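Local coordinates for succinoglycan biosynthesis protein (Bacillus cereus ATCC 14579, PDB 3B55) that binds a calcium ion and, as a member of the erythromycin esterase family, may be a hydrolase, although it is named for succinoglycan biosynthesis, at residues N183-L195 / L238-K250. The protein carries 1 engineered substitution. Numbering follows the deposited sequence.
Sequences NIIEYIKANNSKL and LEENKSYLNGKSK
Tyr187 reaches out from helix 178-192 and its OH donates a short hydrogen bond, 2.6 Å, to Leu245 O in the connection between helices 221-240 and 250-268. The hydroxyl meets the carbonyl almost head-on (C=O...donor angle 165°), and the oxygen lies at the edge of the ring, near its plane. With CG anti to the backbone N, chi1 -173° carries the phenol off the helix toward this carbonyl. Next along the connection, the type I turn from Asn246 to Ser249 is closed by Ser249 OG, which donates to Asn246 O at 2.6 Å; the same serine occupies the N-cap position of helix 250-268, with a weak bond from Phe252 N. A second, weak hydrogen bond crosses nearby: Asn192 ND2 to Tyr244 O, 3.4 Å and bent to 130° at the hydrogen. The two side chains run alongside each other, the amide standing steeply to the ring plane.

Between these polar links sits Leu245, the most deeply covered residue of the contact. Its CD2 packs on Asn192 CB at 3.7 Å, its CD1 meets Leu195 CD1 at 4.1 Å, and its CB is 4.2 Å from Tyr187 CE2. Leu195, on the 3-10 turn 193-195, points against Asn241 from the opposite direction, CD1 coming within 3.3 Å of Asn241 CB. Near the start of segment 238-250, Ile188 and Leu238 cross at about a right angle, CD1 to CD2 4.0 Å.

The contact joins helix 178-192 and the turn after it to the connection between helices 221-240 and 250-268, in an all-helical region well away from the calcium site and the central mixed sheet. Helix 250-268 places Phe252 and Ile255 against Tyr187 and Ile262 against Ile184, while Val199 of helix 197-206 packs on Ile188.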
ATOM      1  N   ASN A 183      -5.139 -22.964   1.116  1.00 20.52           N
ATOM      2  CA  ASN A 183      -3.854 -23.076   0.421  1.00 21.17           C
ATOM      3  C   ASN A 183      -2.924 -23.968   1.231  1.00 22.94           C
ATOM      4  O   ASN A 183      -2.207 -24.806   0.682  1.00 26.79           O
ATOM      5  CB  ASN A 183      -3.193 -21.705   0.235  1.00 17.21           C
ATOM      6  CG  ASN A 183      -3.815 -20.904  -0.891  1.00 23.36           C
ATOM      7  OD1 ASN A 183      -4.350 -21.469  -1.847  1.00 16.45           O
ATOM      8  ND2 ASN A 183      -3.727 -19.579  -0.797  1.00 21.02           N
ATOM      9  N   ILE A 184      -2.936 -23.776   2.546  1.00 23.11           N
ATOM     10  CA  ILE A 184      -2.104 -24.567   3.443  1.00 20.73           C
ATOM     11  C   ILE A 184      -2.619 -26.003   3.482  1.00 21.75           C
ATOM     12  O   ILE A 184      -1.844 -26.953   3.396  1.00 20.89           O
ATOM     13  CB  ILE A 184      -2.120 -23.980   4.874  1.00 22.93           C
ATOM     14  CG1 ILE A 184      -1.541 -22.562   4.855  1.00 23.22           C
ATOM     15  CG2 ILE A 184      -1.326 -24.883   5.826  1.00 14.90           C
ATOM     16  CD1 ILE A 184      -1.697 -21.825   6.173  1.00 15.52           C
ATOM     17  N   ILE A 185      -3.932 -26.153   3.620  1.00 23.48           N
ATOM     18  CA  ILE A 185      -4.559 -27.473   3.658  1.00 26.05           C
ATOM     19  C   ILE A 185      -4.229 -28.267   2.388  1.00 28.93           C
ATOM     20  O   ILE A 185      -3.789 -29.420   2.451  1.00 30.35           O
ATOM     21  CB  ILE A 185      -6.106 -27.347   3.781  1.00 25.50           C
ATOM     22  CG1 ILE A 185      -6.493 -26.934   5.206  1.00 27.80           C
ATOM     23  CG2 ILE A 185      -6.780 -28.661   3.410  1.00 26.50           C
ATOM     24  CD1 ILE A 185      -6.141 -27.966   6.273  1.00 26.14           C
ATOM     25  N   GLU A 186      -4.436 -27.635   1.237  1.00 28.65           N
ATOM     26  CA  GLU A 186      -4.190 -28.269  -0.052  1.00 31.79           C
ATOM     27  C   GLU A 186      -2.753 -28.701  -0.300  1.00 31.80           C
ATOM     28  O   GLU A 186      -2.510 -29.761  -0.877  1.00 34.08           O
ATOM     29  CB  GLU A 186      -4.650 -27.344  -1.184  1.00 31.72           C
ATOM     30  CG  GLU A 186      -6.156 -27.277  -1.334  1.00 39.63           C
ATOM     31  CD  GLU A 186      -6.761 -28.653  -1.545  1.00 56.00           C
ATOM     32  OE1 GLU A 186      -6.335 -29.345  -2.498  1.00 53.00           O
ATOM     33  OE2 GLU A 186      -7.659 -29.043  -0.762  1.00 54.35           O
ATOM     34  N   TYR A 187      -1.800 -27.886   0.139  1.00 32.50           N
ATOM     35  CA  TYR A 187      -0.387 -28.191  -0.065  1.00 31.24           C
ATOM     36  C   TYR A 187       0.116 -29.343   0.809  1.00 30.16           C
ATOM     37  O   TYR A 187       1.016 -30.080   0.411  1.00 30.94           O
ATOM     38  CB  TYR A 187       0.459 -26.948   0.209  1.00 29.89           C
ATOM     39  CG  TYR A 187       1.922 -27.107  -0.136  1.00 28.46           C
ATOM     40  CD1 TYR A 187       2.386 -26.868  -1.433  1.00 25.53           C
ATOM     41  CD2 TYR A 187       2.843 -27.497   0.833  1.00 23.74           C
ATOM     42  CE1 TYR A 187       3.737 -27.013  -1.750  1.00 20.65           C
ATOM     43  CE2 TYR A 187       4.192 -27.645   0.529  1.00 21.59           C
ATOM     44  CZ  TYR A 187       4.633 -27.400  -0.763  1.00 22.27           C
ATOM     45  OH  TYR A 187       5.969 -27.540  -1.057  1.00 27.81           O
ATOM     46  N   ILE A 188      -0.456 -29.491   1.999  1.00 29.17           N
ATOM     47  CA  ILE A 188      -0.053 -30.555   2.911  1.00 29.52           C
ATOM     48  C   ILE A 188      -0.665 -31.870   2.456  1.00 31.50           C
ATOM     49  O   ILE A 188      -0.042 -32.927   2.531  1.00 29.45           O
ATOM     50  CB  ILE A 188      -0.521 -30.264   4.350  1.00 30.22           C
ATOM     51  CG1 ILE A 188       0.051 -28.919   4.815  1.00 29.40           C
ATOM     52  CG2 ILE A 188      -0.088 -31.395   5.272  1.00 29.77           C
ATOM     53  CD1 ILE A 188      -0.199 -28.613   6.282  1.00 26.00           C
ATOM     54  N   LYS A 189      -1.900 -31.782   1.985  1.00 30.89           N
ATOM     55  CA  LYS A 189      -2.646 -32.934   1.505  1.00 34.47           C
ATOM     56  C   LYS A 189      -1.925 -33.526   0.295  1.00 36.17           C
ATOM     57  O   LYS A 189      -1.791 -34.744   0.168  1.00 39.49           O
ATOM     58  CB  LYS A 189      -4.060 -32.479   1.124  1.00 35.15           C
ATOM     59  CG  LYS A 189      -5.049 -33.589   0.826  1.00 42.73           C
ATOM     60  CD  LYS A 189      -6.470 -33.038   0.634  1.00 49.46           C
ATOM     61  CE  LYS A 189      -6.994 -32.345   1.891  1.00 44.69           C
ATOM     62  NZ  LYS A 189      -8.429 -31.947   1.774  1.00 43.72           N
ATOM     63  N   ALA A 190      -1.438 -32.645  -0.573  1.00 32.58           N
ATOM     64  CA  ALA A 190      -0.736 -33.042  -1.784  1.00 34.74           C
ATOM     65  C   ALA A 190       0.729 -33.458  -1.576  1.00 34.76           C
ATOM     66  O   ALA A 190       1.203 -34.389  -2.223  1.00 34.93           O
ATOM     67  CB  ALA A 190      -0.815 -31.912  -2.818  1.00 32.26           C
ATOM     68  N   ASN A 191       1.448 -32.783  -0.683  1.00 33.75           N
ATOM     69  CA  ASN A 191       2.850 -33.127  -0.464  1.00 34.91           C
ATOM     70  C   ASN A 191       3.190 -34.047   0.700  1.00 35.90           C
ATOM     71  O   ASN A 191       4.228 -34.705   0.675  1.00 35.66           O
ATOM     72  CB  ASN A 191       3.700 -31.858  -0.345  1.00 35.59           C
ATOM     73  CG  ASN A 191       3.907 -31.171  -1.674  1.00 36.63           C
ATOM     74  OD1 ASN A 191       2.962 -30.651  -2.270  1.00 35.63           O
ATOM     75  ND2 ASN A 191       5.147 -31.171  -2.155  1.00 37.26           N
ATOM     76  N   ASN A 192       2.343 -34.087   1.721  1.00 35.95           N
ATOM     77  CA  ASN A 192       2.605 -34.938   2.880  1.00 36.83           C
ATOM     78  C   ASN A 192       1.329 -35.071   3.698  1.00 36.84           C
ATOM     79  O   ASN A 192       1.255 -34.614   4.840  1.00 35.52           O
ATOM     80  CB  ASN A 192       3.709 -34.322   3.745  1.00 37.94           C
ATOM     81  CG  ASN A 192       4.212 -35.264   4.822  1.00 39.60           C
ATOM     82  OD1 ASN A 192       3.558 -36.248   5.165  1.00 41.67           O
ATOM     83  ND2 ASN A 192       5.384 -34.958   5.370  1.00 44.40           N
ATOM     84  N   SER A 193       0.325 -35.701   3.099  1.00 38.55           N
ATOM     85  CA  SER A 193      -0.968 -35.899   3.738  1.00 41.45           C
ATOM     86  C   SER A 193      -0.920 -36.457   5.159  1.00 42.51           C
ATOM     87  O   SER A 193      -1.865 -36.281   5.923  1.00 41.71           O
ATOM     88  CB  SER A 193      -1.840 -36.797   2.853  1.00 42.83           C
ATOM     89  OG  SER A 193      -1.082 -37.867   2.310  1.00 46.15           O
ATOM     90  N   LYS A 194       0.168 -37.129   5.519  1.00 43.36           N
ATOM     91  CA  LYS A 194       0.283 -37.693   6.859  1.00 45.75           C
ATOM     92  C   LYS A 194       0.269 -36.599   7.929  1.00 44.86           C
ATOM     93  O   LYS A 194      -0.151 -36.834   9.061  1.00 42.99           O
ATOM     94  CB  LYS A 194       1.572 -38.513   6.972  1.00 47.75           C
ATOM     95  CG  LYS A 194       1.674 -39.359   8.228  1.00 53.12           C
ATOM     96  CD  LYS A 194       2.949 -40.196   8.232  1.00 52.47           C
ATOM     97  CE  LYS A 194       2.917 -41.257   9.332  1.00 57.52           C
ATOM     98  NZ  LYS A 194       4.084 -41.149  10.251  1.00 58.98           N
ATOM     99  N   LEU A 195       0.708 -35.399   7.556  1.00 43.14           N
ATOM    100  CA  LEU A 195       0.764 -34.261   8.477  1.00 43.10           C
ATOM    101  C   LEU A 195      -0.564 -33.544   8.723  1.00 40.95           C
ATOM    102  O   LEU A 195      -0.706 -32.820   9.707  1.00 41.03           O
ATOM    103  CB  LEU A 195       1.775 -33.223   7.975  1.00 43.62           C
ATOM    104  CG  LEU A 195       3.270 -33.399   8.227  1.00 48.88           C
ATOM    105  CD1 LEU A 195       3.996 -32.192   7.642  1.00 41.81           C
ATOM    106  CD2 LEU A 195       3.552 -33.517   9.725  1.00 52.47           C
ATOM    107  N   LEU A 238       5.045 -26.533   9.676  1.00 25.23           N
ATOM    108  CA  LEU A 238       5.538 -26.483   8.308  1.00 25.36           C
ATOM    109  C   LEU A 238       7.063 -26.378   8.275  1.00 26.47           C
ATOM    110  O   LEU A 238       7.712 -26.955   7.401  1.00 27.07           O
ATOM    111  CB  LEU A 238       4.915 -25.294   7.573  1.00 21.54           C
ATOM    112  CG  LEU A 238       3.413 -25.391   7.299  1.00 19.95           C
ATOM    113  CD1 LEU A 238       2.886 -24.049   6.841  1.00 17.13           C
ATOM    114  CD2 LEU A 238       3.146 -26.459   6.244  1.00 16.70           C
ATOM    115  N   GLU A 239       7.628 -25.657   9.242  1.00 29.97           N
ATOM    116  CA  GLU A 239       9.073 -25.456   9.317  1.00 33.72           C
ATOM    117  C   GLU A 239       9.884 -26.711   9.654  1.00 33.88           C
ATOM    118  O   GLU A 239      10.944 -26.926   9.073  1.00 31.91           O
ATOM    119  CB  GLU A 239       9.390 -24.350  10.330  1.00 33.63           C
ATOM    120  CG  GLU A 239      10.875 -23.978  10.447  1.00 38.94           C
ATOM    121  CD  GLU A 239      11.486 -23.512   9.132  1.00 47.61           C
ATOM    122  OE1 GLU A 239      10.730 -23.068   8.241  1.00 50.11           O
ATOM    123  OE2 GLU A 239      12.727 -23.579   8.994  1.00 45.18           O
ATOM    124  N   GLU A 240       9.407 -27.534  10.588  1.00 35.62           N
ATOM    125  CA  GLU A 240      10.154 -28.744  10.939  1.00 38.23           C
ATOM    126  C   GLU A 240       9.947 -29.903   9.969  1.00 37.61           C
ATOM    127  O   GLU A 240      10.748 -30.834   9.941  1.00 37.35           O
ATOM    128  CB  GLU A 240       9.846 -29.209  12.368  1.00 38.10           C
ATOM    129  CG  GLU A 240       8.562 -28.689  12.965  1.00 47.69           C
ATOM    130  CD  GLU A 240       8.817 -27.846  14.203  1.00 57.99           C
ATOM    131  OE1 GLU A 240       9.479 -26.791  14.083  1.00 62.07           O
ATOM    132  OE2 GLU A 240       8.359 -28.241  15.297  1.00 55.62           O
ATOM    133  N   ASN A 241       8.873 -29.850   9.186  1.00 37.96           N
ATOM    134  CA  ASN A 241       8.590 -30.891   8.200  1.00 37.33           C
ATOM    135  C   ASN A 241       8.970 -30.374   6.821  1.00 38.33           C
ATOM    136  O   ASN A 241       8.526 -30.884   5.787  1.00 36.92           O
ATOM    137  CB  ASN A 241       7.111 -31.270   8.232  1.00 37.88           C
ATOM    138  CG  ASN A 241       6.723 -31.951   9.527  1.00 40.24           C
ATOM    139  OD1 ASN A 241       6.082 -31.351  10.394  1.00 35.09           O
ATOM    140  ND2 ASN A 241       7.123 -33.208   9.672  1.00 45.10           N
ATOM    141  N   LYS A 242       9.805 -29.344   6.838  1.00 37.25           N
ATOM    142  CA  LYS A 242      10.294 -28.685   5.640  1.00 38.02           C
ATOM    143  C   LYS A 242      10.770 -29.696   4.587  1.00 39.59           C
ATOM    144  O   LYS A 242      10.270 -29.706   3.459  1.00 39.28           O
ATOM    145  CB  LYS A 242      11.431 -27.737   6.044  1.00 36.89           C
ATOM    146  CG  LYS A 242      11.883 -26.736   5.006  1.00 36.88           C
ATOM    147  CD  LYS A 242      12.839 -25.719   5.623  1.00 40.42           C
ATOM    148  CE  LYS A 242      13.478 -24.843   4.561  1.00 53.42           C
ATOM    149  NZ  LYS A 242      12.457 -24.140   3.731  1.00 54.08           N
ATOM    150  N   SER A 243      11.717 -30.555   4.957  1.00 40.69           N
ATOM    151  CA  SER A 243      12.251 -31.554   4.029  1.00 43.84           C
ATOM    152  C   SER A 243      11.225 -32.565   3.511  1.00 44.56           C
ATOM    153  O   SER A 243      11.418 -33.157   2.453  1.00 44.49           O
ATOM    154  CB  SER A 243      13.407 -32.317   4.679  1.00 44.88           C
ATOM    155  OG  SER A 243      12.942 -33.115   5.750  1.00 47.66           O
ATOM    156  N   TYR A 244      10.148 -32.785   4.255  1.00 46.62           N
ATOM    157  CA  TYR A 244       9.132 -33.743   3.821  1.00 47.59           C
ATOM    158  C   TYR A 244       8.024 -33.019   3.056  1.00 46.61           C
ATOM    159  O   TYR A 244       7.000 -33.613   2.714  1.00 46.59           O
ATOM    160  CB  TYR A 244       8.518 -34.458   5.028  1.00 50.88           C
ATOM    161  CG  TYR A 244       9.507 -34.856   6.104  1.00 54.87           C
ATOM    162  CD1 TYR A 244      10.410 -35.908   5.914  1.00 59.65           C
ATOM    163  CD2 TYR A 244       9.537 -34.175   7.320  1.00 59.89           C
ATOM    164  CE1 TYR A 244      11.322 -36.270   6.919  1.00 61.58           C
ATOM    165  CE2 TYR A 244      10.439 -34.524   8.325  1.00 65.04           C
ATOM    166  CZ  TYR A 244      11.326 -35.570   8.122  1.00 64.42           C
ATOM    167  OH  TYR A 244      12.213 -35.906   9.124  1.00 61.46           O
ATOM    168  N   LEU A 245       8.244 -31.732   2.792  1.00 44.73           N
ATOM    169  CA  LEU A 245       7.279 -30.895   2.090  1.00 42.30           C
ATOM    170  C   LEU A 245       7.899 -30.145   0.906  1.00 42.67           C
ATOM    171  O   LEU A 245       7.325 -29.169   0.431  1.00 42.96           O
ATOM    172  CB  LEU A 245       6.686 -29.874   3.067  1.00 40.13           C
ATOM    173  CG  LEU A 245       5.730 -30.355   4.158  1.00 39.34           C
ATOM    174  CD1 LEU A 245       5.554 -29.267   5.205  1.00 37.16           C
ATOM    175  CD2 LEU A 245       4.393 -30.722   3.536  1.00 36.80           C
ATOM    176  N   ASN A 246       9.060 -30.595   0.431  1.00 42.75           N
ATOM    177  CA  ASN A 246       9.740 -29.938  -0.690  1.00 41.80           C
ATOM    178  C   ASN A 246       9.974 -28.482  -0.280  1.00 40.77           C
ATOM    179  O   ASN A 246       9.562 -27.536  -0.962  1.00 38.84           O
ATOM    180  CB  ASN A 246       8.878 -30.025  -1.963  1.00 40.20           C
ATOM    181  CG  ASN A 246       9.607 -29.533  -3.206  1.00 41.02           C
ATOM    182  OD1 ASN A 246      10.834 -29.578  -3.282  1.00 28.89           O
ATOM    183  ND2 ASN A 246       8.844 -29.078  -4.197  1.00 43.72           N
ATOM    184  N   GLY A 247      10.654 -28.330   0.853  1.00 41.60           N
ATOM    185  CA  GLY A 247      10.947 -27.017   1.407  1.00 44.19           C
ATOM    186  C   GLY A 247      11.849 -26.035   0.678  1.00 44.13           C
ATOM    187  O   GLY A 247      11.716 -24.835   0.879  1.00 44.08           O
ATOM    188  N   LYS A 248      12.763 -26.510  -0.159  1.00 44.59           N
ATOM    189  CA  LYS A 248      13.651 -25.587  -0.866  1.00 45.08           C
ATOM    190  C   LYS A 248      12.946 -24.919  -2.043  1.00 41.68           C
ATOM    191  O   LYS A 248      13.504 -24.026  -2.679  1.00 41.20           O
ATOM    192  CB  LYS A 248      14.904 -26.315  -1.385  1.00 45.62           C
ATOM    193  CG  LYS A 248      15.737 -27.034  -0.312  1.00 52.23           C
ATOM    194  CD  LYS A 248      16.912 -27.822  -0.923  1.00 53.41           C
ATOM    195  CE  LYS A 248      18.235 -27.043  -0.902  1.00 60.83           C
ATOM    196  NZ  LYS A 248      18.266 -25.837  -1.781  1.00 56.23           N
ATOM    197  N   SER A 249      11.717 -25.343  -2.325  1.00 37.79           N
ATOM    198  CA  SER A 249      10.954 -24.806  -3.452  1.00 34.71           C
ATOM    199  C   SER A 249      10.291 -23.462  -3.194  1.00 35.77           C
ATOM    200  O   SER A 249      10.155 -23.020  -2.056  1.00 34.29           O
ATOM    201  CB  SER A 249       9.881 -25.808  -3.896  1.00 35.17           C
ATOM    202  OG  SER A 249       8.855 -25.940  -2.928  1.00 27.48           O
ATOM    203  N   LYS A 250       9.863 -22.834  -4.282  1.00 37.83           N
ATOM    204  CA  LYS A 250       9.207 -21.541  -4.241  1.00 39.24           C
ATOM    205  C   LYS A 250       7.743 -21.646  -3.833  1.00 39.21           C
ATOM    206  O   LYS A 250       7.154 -20.665  -3.379  1.00 39.00           O
ATOM    207  CB  LYS A 250       9.336 -20.864  -5.606  1.00 39.97           C
ATOM    208  CG  LYS A 250      10.752 -20.366  -5.887  1.00 46.01           C
ATOM    209  CD  LYS A 250      11.394 -21.007  -7.112  1.00 56.51           C
ATOM    210  CE  LYS A 250      12.732 -20.339  -7.407  1.00 55.93           C
ATOM    211  NZ  LYS A 250      13.266 -20.657  -8.761  1.00 60.49           N
TER